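Flagellar motor switch protein FliG (Thermotoga maritima, PDB 5TDY) probably helps form the switch complex thought to lie at the flagellar basal body's base, interacting with chemotaxis proteins and with motor components that determine rotation direction. Local coordinates at residues Val14-Leu19 / Ala25-His30; Arg10-Leu15 / Glu37-Glu42. All blocks are in the same frame, centred on the assembly; numbering follows the deposited sequence.

Contact 1 (Val14-Leu19 / Ala25-His30); sequences VLLVAL and AQVMKH
Leu16 and Leu19 meet Val27 and selenomethionine Met28 in a buried, wholly apolar contact between two consecutive helices of the all-helical FliG N-terminal domain. Helix 8-19 supplies the leucines, and helix 21-28, reached after a very short turn, supplies their partners; no hydrogen bond links the two segments. The backbones stay well apart, the nearest CA atoms being those of Leu16 and Val27 at 8.3 Å, so the gap is bridged by side chains alone, with 153 Å² buried over both sides.

Val27 takes both leucines through its two branches. Its CG1 lies anti to its own backbone N (chi1 168°) and touches Leu16 CD2 at 4.0 Å, while CG2 turns to the other leucine, 4.0 Å from Leu19 CD1. The Leu19 and Val27 side chains cross at about a right angle and meet through one methyl each. Leu16 divides its own fork in a similar way: CD2 goes to Val27, and CD1 is left for Met28.

Around this patch, Ile43 on helix 33-44 touches Leu16, and Leu19 also packs on an apolar side chain of the other protein chain in the assembly. The side chain of Met28 sets off alongside the interface and extends back to it; its SE and CE both lie against Leu16 CD1, at 4.3 and 4.2 Å.

Contact 2 (Arg10-Leu15 / Glu37-Glu42); sequences RKAAVL and EQLVVE
Glu42 and Ala13 bring helix 33-44 and helix 8-19 together where their backbones run closest, CA to CA 6.2 Å, and these two residues have the most surface buried here. The small alanine permits the approach: its CB stands 4.3 Å from Glu42 CB and 4.2 Å from Glu42 O, so it meets the base of the glutamate and its carbonyl while the acid end lies further along. Leu39, one turn earlier, is third in buried surface. Its CB starts off alongside the interface, but CG, anti to the carbonyl carbon (chi1 -86°), carries the fork inward until CD2 rests 3.9 Å from Ala12 CB.

Both segments belong to the helical FliG N-terminal domain, and here they cross steeply: the short axes come within 9.4 Å at a signed angle of -79°. The patch between them is small, 156 Å², with two adjacent alanines facing the other helix.

In Glu42 the bend at chi2 (-70°) leaves OE1 4.2 Å from Arg10 N, too long for a hydrogen bond. The Arg10 guanidinium is engaged away from this glutamate, in a salt bridge from NE to Glu53 and in hydrogen bonds from NH1 and NH2 to the carbonyls of Ile46 and Arg48.

How the contacts relate
Contacts 1 and 2 lie about 9 Å apart, centre to centre, and both start from helix 8-19: contact 2 uses its earlier part and contact 1 its later part, with Val14 and Leu15 common to the two segments. Their partners, helix 21-28 and helix 33-44, follow in chain order, so three consecutive helices pack against one another. The third side is closed directly, as Met28 CE lies 3.5 Å from Leu39 CB and Leu16 CD1 lies 4.1 Å from Leu39 CD1. In this N-terminal domain the apolar parts of the two contacts thus join through Leu16, Met28 and Leu39, while Glu42 lies at the polar margin of contact 2, and helix 51-66 packs against Val14 and Leu15.

Contact 1 (Val14-Leu19 / Ala25-His30)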
loop_
_atom_site.group_PDB
_atom_site.type_symbol
_atom_site.label_atom_id
_atom_site.label_comp_id
_atom_site.label_asym_id
_atom_site.label_seq_id
_atom_site.Cartn_x
_atom_site.Cartn_y
_atom_site.Cartn_z
ATOM N N VAL B 14 -8.188 0.652 -5.671
ATOM C CA VAL B 14 -6.848 0.526 -6.230
ATOM C C VAL B 14 -6.085 -0.593 -5.529
ATOM O O VAL B 14 -5.385 -1.389 -6.174
ATOM C CB VAL B 14 -6.103 1.876 -6.155
ATOM C CG1 VAL B 14 -4.604 1.701 -6.476
ATOM C CG2 VAL B 14 -6.745 2.903 -7.115
ATOM N N LEU B 15 -6.238 -0.704 -4.204
ATOM C CA LEU B 15 -5.513 -1.743 -3.482
ATOM C C LEU B 15 -5.969 -3.125 -3.920
ATOM O O LEU B 15 -5.140 -4.013 -4.169
ATOM C CB LEU B 15 -5.692 -1.572 -1.966
ATOM C CG LEU B 15 -4.889 -2.486 -1.029
ATOM C CD1 LEU B 15 -3.414 -2.142 -1.110
ATOM C CD2 LEU B 15 -5.377 -2.344 0.397
ATOM N N LEU B 16 -7.287 -3.327 -4.039
ATOM C CA LEU B 16 -7.772 -4.652 -4.413
ATOM C C LEU B 16 -7.412 -4.992 -5.856
ATOM O O LEU B 16 -7.150 -6.155 -6.172
ATOM C CB LEU B 16 -9.282 -4.751 -4.182
ATOM C CG LEU B 16 -9.676 -4.674 -2.696
ATOM C CD1 LEU B 16 -11.170 -4.506 -2.566
ATOM C CD2 LEU B 16 -9.195 -5.928 -1.931
ATOM N N VAL B 17 -7.418 -4.009 -6.760
ATOM C CA VAL B 17 -6.965 -4.287 -8.120
ATOM C C VAL B 17 -5.498 -4.697 -8.106
ATOM O O VAL B 17 -5.104 -5.669 -8.758
ATOM C CB VAL B 17 -7.224 -3.080 -9.037
ATOM C CG1 VAL B 17 -6.396 -3.176 -10.325
ATOM C CG2 VAL B 17 -8.726 -2.994 -9.398
ATOM N N ALA B 18 -4.683 -4.001 -7.311
ATOM C CA ALA B 18 -3.254 -4.306 -7.218
ATOM C C ALA B 18 -2.996 -5.693 -6.655
ATOM O O ALA B 18 -1.965 -6.307 -6.957
ATOM C CB ALA B 18 -2.551 -3.259 -6.344
ATOM N N LEU B 19 -3.895 -6.190 -5.804
ATOM C CA LEU B 19 -3.720 -7.527 -5.266
ATOM C C LEU B 19 -3.970 -8.605 -6.319
ATOM O O LEU B 19 -3.440 -9.711 -6.196
ATOM C CB LEU B 19 -4.644 -7.718 -4.058
ATOM C CG LEU B 19 -4.096 -7.226 -2.710
ATOM C CD1 LEU B 19 -5.219 -7.033 -1.696
ATOM C CD2 LEU B 19 -3.056 -8.177 -2.164
ATOM N N ALA B 25 -10.146 -11.608 -3.751
ATOM C CA ALA B 25 -11.317 -12.383 -3.346
ATOM C C ALA B 25 -11.156 -12.928 -1.935
ATOM O O ALA B 25 -12.120 -12.955 -1.165
ATOM C CB ALA B 25 -11.572 -13.528 -4.329
ATOM N N GLN B 26 -9.941 -13.356 -1.574
ATOM C CA GLN B 26 -9.692 -13.831 -0.215
ATOM C C GLN B 26 -9.832 -12.700 0.806
ATOM O O GLN B 26 -10.439 -12.891 1.872
ATOM C CB GLN B 26 -8.310 -14.481 -0.138
ATOM C CG GLN B 26 -7.848 -14.913 1.280
ATOM C CD GLN B 26 -8.702 -16.009 1.911
ATOM O OE1 GLN B 26 -9.425 -16.743 1.224
ATOM N NE2 GLN B 26 -8.615 -16.127 3.233
ATOM N N VAL B 27 -9.302 -11.514 0.494
ATOM C CA VAL B 27 -9.493 -10.366 1.387
ATOM C C VAL B 27 -10.977 -10.070 1.576
ATOM O O VAL B 27 -11.444 -9.831 2.699
ATOM C CB VAL B 27 -8.743 -9.132 0.850
ATOM C CG1 VAL B 27 -9.171 -7.863 1.600
ATOM C CG2 VAL B 27 -7.242 -9.327 0.952
HETATM N N MSE B 28 -11.751 -10.120 0.499
HETATM C CA MSE B 28 -13.159 -9.729 0.587
HETATM C C MSE B 28 -14.063 -10.656 1.400
HETATM O O MSE B 28 -15.142 -10.248 1.855
HETATM C CB MSE B 28 -13.714 -9.575 -0.810
HETATM C CG MSE B 28 -13.569 -8.126 -1.268
HETATM SE SE MSE B 28 -13.643 -8.016 -3.165
HETATM C CE MSE B 28 -14.777 -6.452 -3.330
ATOM N N LYS B 29 -13.623 -11.899 1.592
ATOM C CA LYS B 29 -14.334 -12.810 2.485
ATOM C C LYS B 29 -14.286 -12.362 3.940
ATOM O O LYS B 29 -15.038 -12.891 4.760
ATOM C CB LYS B 29 -13.764 -14.229 2.338
ATOM C CG LYS B 29 -14.152 -14.874 1.007
ATOM C CD LYS B 29 -13.219 -16.014 0.619
ATOM C CE LYS B 29 -13.621 -16.621 -0.725
ATOM N NZ LYS B 29 -12.793 -17.815 -1.074
ATOM N N HIS B 30 -13.448 -11.381 4.270
ATOM C CA HIS B 30 -13.418 -10.807 5.607
ATOM C C HIS B 30 -14.378 -9.641 5.757
ATOM O O HIS B 30 -14.406 -9.022 6.821
ATOM C CB HIS B 30 -12.002 -10.345 5.959
ATOM C CG HIS B 30 -11.022 -11.465 6.043
ATOM N ND1 HIS B 30 -10.731 -12.107 7.227
ATOM C CD2 HIS B 30 -10.292 -12.084 5.086
ATOM C CE1 HIS B 30 -9.855 -13.069 6.997
ATOM N NE2 HIS B 30 -9.570 -13.075 5.707
#

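Contact 2 (Arg10-Leu15 / Glu37-Glu42)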
loop_
_atom_site.group_PDB
_atom_site.type_symbol
_atom_site.label_atom_id
_atom_site.label_comp_id
_atom_site.label_asym_id
_atom_site.label_seq_id
_atom_site.Cartn_x
_atom_site.Cartn_y
_atom_site.Cartn_z
ATOM N N ARG B 10 -11.869 5.067 -3.731
ATOM C CA ARG B 10 -10.953 4.724 -4.810
ATOM C C ARG B 10 -9.669 4.086 -4.282
ATOM O O ARG B 10 -9.100 3.193 -4.929
ATOM C CB ARG B 10 -10.637 5.967 -5.632
ATOM C CG ARG B 10 -9.693 5.704 -6.771
ATOM C CD ARG B 10 -9.653 6.855 -7.749
ATOM N NE ARG B 10 -8.714 6.573 -8.835
ATOM C CZ ARG B 10 -9.025 5.878 -9.925
ATOM N NH1 ARG B 10 -10.255 5.404 -10.078
ATOM N NH2 ARG B 10 -8.114 5.666 -10.862
ATOM N N LYS B 11 -9.172 4.555 -3.131
ATOM C CA LYS B 11 -7.994 3.924 -2.538
ATOM C C LYS B 11 -8.232 2.438 -2.306
ATOM O O LYS B 11 -7.403 1.603 -2.674
ATOM C CB LYS B 11 -7.613 4.613 -1.230
ATOM C CG LYS B 11 -7.036 6.009 -1.418
ATOM C CD LYS B 11 -6.267 6.444 -0.199
ATOM C CE LYS B 11 -7.034 7.453 0.604
ATOM N NZ LYS B 11 -6.081 8.268 1.399
ATOM N N ALA B 12 -9.368 2.084 -1.705
ATOM C CA ALA B 12 -9.653 0.667 -1.482
ATOM C C ALA B 12 -9.739 -0.093 -2.802
ATOM O O ALA B 12 -9.295 -1.239 -2.894
ATOM C CB ALA B 12 -10.949 0.502 -0.681
ATOM N N ALA B 13 -10.315 0.525 -3.836
ATOM C CA ALA B 13 -10.431 -0.156 -5.117
ATOM C C ALA B 13 -9.062 -0.357 -5.759
ATOM O O ALA B 13 -8.792 -1.417 -6.334
ATOM C CB ALA B 13 -11.362 0.623 -6.050
ATOM N N VAL B 14 -8.188 0.652 -5.671
ATOM C CA VAL B 14 -6.848 0.526 -6.230
ATOM C C VAL B 14 -6.085 -0.593 -5.529
ATOM O O VAL B 14 -5.385 -1.389 -6.174
ATOM C CB VAL B 14 -6.103 1.876 -6.155
ATOM C CG1 VAL B 14 -4.604 1.701 -6.476
ATOM C CG2 VAL B 14 -6.745 2.903 -7.115
ATOM N N LEU B 15 -6.238 -0.704 -4.204
ATOM C CA LEU B 15 -5.513 -1.743 -3.482
ATOM C C LEU B 15 -5.969 -3.125 -3.920
ATOM O O LEU B 15 -5.140 -4.013 -4.169
ATOM C CB LEU B 15 -5.692 -1.572 -1.966
ATOM C CG LEU B 15 -4.889 -2.486 -1.029
ATOM C CD1 LEU B 15 -3.414 -2.142 -1.110
ATOM C CD2 LEU B 15 -5.377 -2.344 0.397
ATOM N N GLU B 37 -20.545 -5.651 -2.063
ATOM C CA GLU B 37 -21.291 -5.219 -3.242
ATOM C C GLU B 37 -20.928 -3.792 -3.624
ATOM O O GLU B 37 -20.819 -3.466 -4.813
ATOM C CB GLU B 37 -22.799 -5.338 -3.000
ATOM C CG GLU B 37 -23.348 -6.742 -3.110
ATOM C CD GLU B 37 -23.609 -7.144 -4.546
ATOM O OE1 GLU B 37 -24.312 -6.386 -5.254
ATOM O OE2 GLU B 37 -23.110 -8.212 -4.970
ATOM N N GLN B 38 -20.730 -2.930 -2.631
ATOM C CA GLN B 38 -20.330 -1.565 -2.931
ATOM C C GLN B 38 -18.907 -1.521 -3.459
ATOM O O GLN B 38 -18.593 -0.726 -4.354
ATOM C CB GLN B 38 -20.489 -0.694 -1.690
ATOM C CG GLN B 38 -21.943 -0.387 -1.369
ATOM C CD GLN B 38 -22.119 0.200 0.019
ATOM O OE1 GLN B 38 -22.682 -0.444 0.900
ATOM N NE2 GLN B 38 -21.639 1.426 0.219
ATOM N N LEU B 39 -18.037 -2.384 -2.936
ATOM C CA LEU B 39 -16.655 -2.398 -3.391
ATOM C C LEU B 39 -16.552 -2.893 -4.827
ATOM O O LEU B 39 -15.784 -2.340 -5.615
ATOM C CB LEU B 39 -15.817 -3.267 -2.463
ATOM C CG LEU B 39 -15.218 -2.684 -1.186
ATOM C CD1 LEU B 39 -14.572 -3.840 -0.420
ATOM C CD2 LEU B 39 -14.174 -1.600 -1.509
ATOM N N VAL B 40 -17.318 -3.933 -5.191
ATOM C CA VAL B 40 -17.244 -4.434 -6.564
ATOM C C VAL B 40 -17.753 -3.380 -7.535
ATOM O O VAL B 40 -17.283 -3.308 -8.675
ATOM C CB VAL B 40 -17.989 -5.785 -6.756
ATOM C CG1 VAL B 40 -17.378 -6.896 -5.893
ATOM C CG2 VAL B 40 -19.464 -5.663 -6.472
ATOM N N VAL B 41 -18.686 -2.528 -7.102
ATOM C CA VAL B 41 -19.134 -1.430 -7.952
ATOM C C VAL B 41 -18.033 -0.386 -8.103
ATOM O O VAL B 41 -17.822 0.161 -9.193
ATOM C CB VAL B 41 -20.437 -0.815 -7.399
ATOM C CG1 VAL B 41 -20.695 0.551 -8.019
ATOM C CG2 VAL B 41 -21.630 -1.746 -7.685
ATOM N N GLU B 42 -17.317 -0.075 -7.018
ATOM C CA GLU B 42 -16.193 0.852 -7.142
ATOM C C GLU B 42 -15.088 0.259 -8.006
ATOM O O GLU B 42 -14.476 0.967 -8.815
ATOM C CB GLU B 42 -15.636 1.219 -5.765
ATOM C CG GLU B 42 -16.465 2.246 -5.020
ATOM C CD GLU B 42 -16.388 3.633 -5.645
ATOM O OE1 GLU B 42 -15.258 4.104 -5.946
ATOM O OE2 GLU B 42 -17.469 4.237 -5.846
#